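PDB 1S7J: phenazine biosynthesis protein PhzF family from Enterococcus faecalis, which belongs to the PhzF family of phenazine-biosynthesis-like proteins and probably acts as an isomerase. Local coordinates for residues Glu108-Leu113 with Gly232-Cys237. Residues are numbered along the deposited sequence; the frame is centred on the assembly and turned at random.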
loop_
_atom_site.group_PDB
_atom_site.type_symbol
_atom_site.label_atom_id
_atom_site.label_comp_id
_atom_site.label_asym_id
_atom_site.label_seq_id
_atom_site.Cartn_x
_atom_site.Cartn_y
_atom_site.Cartn_z
ATOM N N GLU A 108 6.463 -2.455 18.634
ATOM C CA GLU A 108 6.835 -3.859 18.571
ATOM C C GLU A 108 7.326 -4.090 17.125
ATOM O O GLU A 108 8.123 -3.289 16.621
ATOM C CB GLU A 108 5.630 -4.766 18.906
ATOM C CG GLU A 108 5.877 -5.778 20.037
ATOM C CD GLU A 108 5.855 -5.150 21.431
ATOM O OE1 GLU A 108 4.802 -5.240 22.113
ATOM O OE2 GLU A 108 6.893 -4.594 21.851
ATOM N N GLU A 109 6.875 -5.151 16.470
ATOM C CA GLU A 109 7.329 -5.390 15.095
ATOM C C GLU A 109 6.376 -4.809 14.043
ATOM O O GLU A 109 6.439 -5.167 12.861
ATOM C CB GLU A 109 7.560 -6.896 14.843
ATOM C CG GLU A 109 8.970 -7.305 14.383
ATOM C CD GLU A 109 9.962 -7.577 15.540
ATOM O OE1 GLU A 109 10.491 -8.712 15.617
ATOM O OE2 GLU A 109 10.221 -6.661 16.351
ATOM N N TYR A 110 5.469 -3.931 14.473
ATOM C CA TYR A 110 4.548 -3.303 13.552
ATOM C C TYR A 110 4.903 -1.871 13.315
ATOM O O TYR A 110 5.540 -1.226 14.144
ATOM C CB TYR A 110 3.119 -3.411 14.031
ATOM C CG TYR A 110 2.519 -4.775 13.877
ATOM C CD1 TYR A 110 2.864 -5.813 14.748
ATOM C CD2 TYR A 110 1.581 -5.040 12.873
ATOM C CE1 TYR A 110 2.289 -7.077 14.631
ATOM C CE2 TYR A 110 0.998 -6.302 12.744
ATOM C CZ TYR A 110 1.353 -7.316 13.627
ATOM O OH TYR A 110 0.768 -8.552 13.511
ATOM N N TYR A 111 4.556 -1.396 12.124
ATOM C CA TYR A 111 4.792 -0.026 11.692
ATOM C C TYR A 111 3.410 0.513 11.310
ATOM O O TYR A 111 2.641 -0.161 10.612
ATOM C CB TYR A 111 5.779 -0.006 10.506
ATOM C CG TYR A 111 7.082 -0.711 10.856
ATOM C CD1 TYR A 111 7.141 -2.109 10.908
ATOM C CD2 TYR A 111 8.204 0.014 11.294
ATOM C CE1 TYR A 111 8.262 -2.770 11.407
ATOM C CE2 TYR A 111 9.338 -0.650 11.792
ATOM C CZ TYR A 111 9.347 -2.042 11.854
ATOM O OH TYR A 111 10.388 -2.695 12.436
ATOM N N TYR A 112 3.069 1.671 11.854
ATOM C CA TYR A 112 1.767 2.273 11.625
ATOM C C TYR A 112 1.722 3.494 10.733
ATOM O O TYR A 112 2.465 4.456 10.928
ATOM C CB TYR A 112 1.101 2.572 12.967
ATOM C CG TYR A 112 0.870 1.335 13.788
ATOM C CD1 TYR A 112 1.924 0.732 14.493
ATOM C CD2 TYR A 112 -0.390 0.730 13.839
ATOM C CE1 TYR A 112 1.723 -0.448 15.224
ATOM C CE2 TYR A 112 -0.603 -0.442 14.564
ATOM C CZ TYR A 112 0.451 -1.029 15.252
ATOM O OH TYR A 112 0.242 -2.193 15.947
ATOM N N LEU A 113 0.880 3.418 9.717
ATOM C CA LEU A 113 0.686 4.505 8.780
ATOM C C LEU A 113 -0.711 5.037 8.997
ATOM O O LEU A 113 -1.605 4.296 9.434
ATOM C CB LEU A 113 0.830 4.008 7.344
ATOM C CG LEU A 113 2.220 3.699 6.784
ATOM C CD1 LEU A 113 2.965 2.713 7.648
ATOM C CD2 LEU A 113 2.045 3.133 5.391
ATOM N N GLY A 232 -0.289 -11.950 -0.617
ATOM C CA GLY A 232 -0.888 -11.848 0.702
ATOM C C GLY A 232 -0.348 -10.677 1.492
ATOM O O GLY A 232 0.657 -10.076 1.114
ATOM N N GLY A 233 -1.012 -10.345 2.596
ATOM C CA GLY A 233 -0.569 -9.233 3.430
ATOM C C GLY A 233 -1.529 -8.954 4.567
ATOM O O GLY A 233 -2.734 -8.848 4.349
ATOM N N PHE A 234 -1.010 -8.887 5.792
ATOM C CA PHE A 234 -1.845 -8.612 6.957
ATOM C C PHE A 234 -1.787 -7.146 7.346
ATOM O O PHE A 234 -0.775 -6.477 7.157
ATOM C CB PHE A 234 -1.427 -9.473 8.138
ATOM C CG PHE A 234 -2.241 -9.235 9.375
ATOM C CD1 PHE A 234 -3.523 -9.784 9.499
ATOM C CD2 PHE A 234 -1.739 -8.453 10.416
ATOM C CE1 PHE A 234 -4.295 -9.553 10.643
ATOM C CE2 PHE A 234 -2.500 -8.214 11.565
ATOM C CZ PHE A 234 -3.783 -8.765 11.679
ATOM N N LEU A 235 -2.888 -6.653 7.897
ATOM C CA LEU A 235 -2.985 -5.266 8.327
ATOM C C LEU A 235 -3.843 -5.142 9.589
ATOM O O LEU A 235 -4.941 -5.705 9.656
ATOM C CB LEU A 235 -3.626 -4.398 7.222
ATOM C CG LEU A 235 -3.159 -4.480 5.757
ATOM C CD1 LEU A 235 -4.091 -5.382 4.960
ATOM C CD2 LEU A 235 -3.138 -3.085 5.150
ATOM N N THR A 236 -3.319 -4.478 10.604
ATOM C CA THR A 236 -4.099 -4.258 11.818
ATOM C C THR A 236 -4.667 -2.840 11.634
ATOM O O THR A 236 -3.925 -1.894 11.336
ATOM C CB THR A 236 -3.243 -4.395 13.106
ATOM O OG1 THR A 236 -4.109 -4.495 14.244
ATOM C CG2 THR A 236 -2.288 -3.221 13.268
ATOM N N CYS A 237 -5.986 -2.730 11.702
ATOM C CA CYS A 237 -6.668 -1.456 11.484
ATOM C C CYS A 237 -7.316 -0.803 12.688
ATOM O O CYS A 237 -7.825 -1.478 13.589
ATOM C CB CYS A 237 -7.717 -1.645 10.414
ATOM S SG CYS A 237 -7.082 -2.444 8.977
#
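The ring of Tyr110 meets Phe234 with its edge. Phe234 CE2 lies near the plane of the Tyr110 ring, 3.8 Å from Tyr110 OH. Tyr110 CE2, next along the same edge, is 4.2 Å from Phe234 CE2. The two side chains cross at about a right angle, and the phenol touches the CD2-CE2 side of Phe234. Phe234 can meet it there because its CG is anti to the backbone N (chi1 180°).

Thr236 touches both tyrosines through one methyl group. Its CG2 reaches Tyr112 obliquely, 3.5 Å from Tyr112 CE2, and stands 3.8 Å from Tyr112 OH. The same methyl lies 4.3 Å from Tyr110 CD2, again at a slant to that ring. With OG1 anti to the backbone N (chi1 -166°), CG2 sits between N and the carbonyl carbon. Its bond from CB aims at the Tyr112 ring, while Tyr110 is met from the side.

No hydrogen bond joins the two segments. The contact is van der Waals packing of small area, away from the predicted active-site residue Glu46, and its four residues are all partly exposed. The strand axes come no closer than 9.0 Å and their directions differ by 60°, so side chains alone span the distance.

The contact joins two lobes, consistent with the diaminopimelate-epimerase-like fold of the PhzF family. Strands 110-116 and 234-240 are not direct neighbours. Each pairs antiparallel with the long strand 243-259, which links the lobes. Tyr110 also rests on Thr249 and Tyr112 on Ile245 of that strand. On its other side, strand 110-116 pairs with strand 100-107, where Tyr112 touches Lys107. Strand 234-240 pairs in turn with strand 222-227. Leu235 and Cys237 point away from the tyrosines and pack on His207 and Ile211 of helix 207-218.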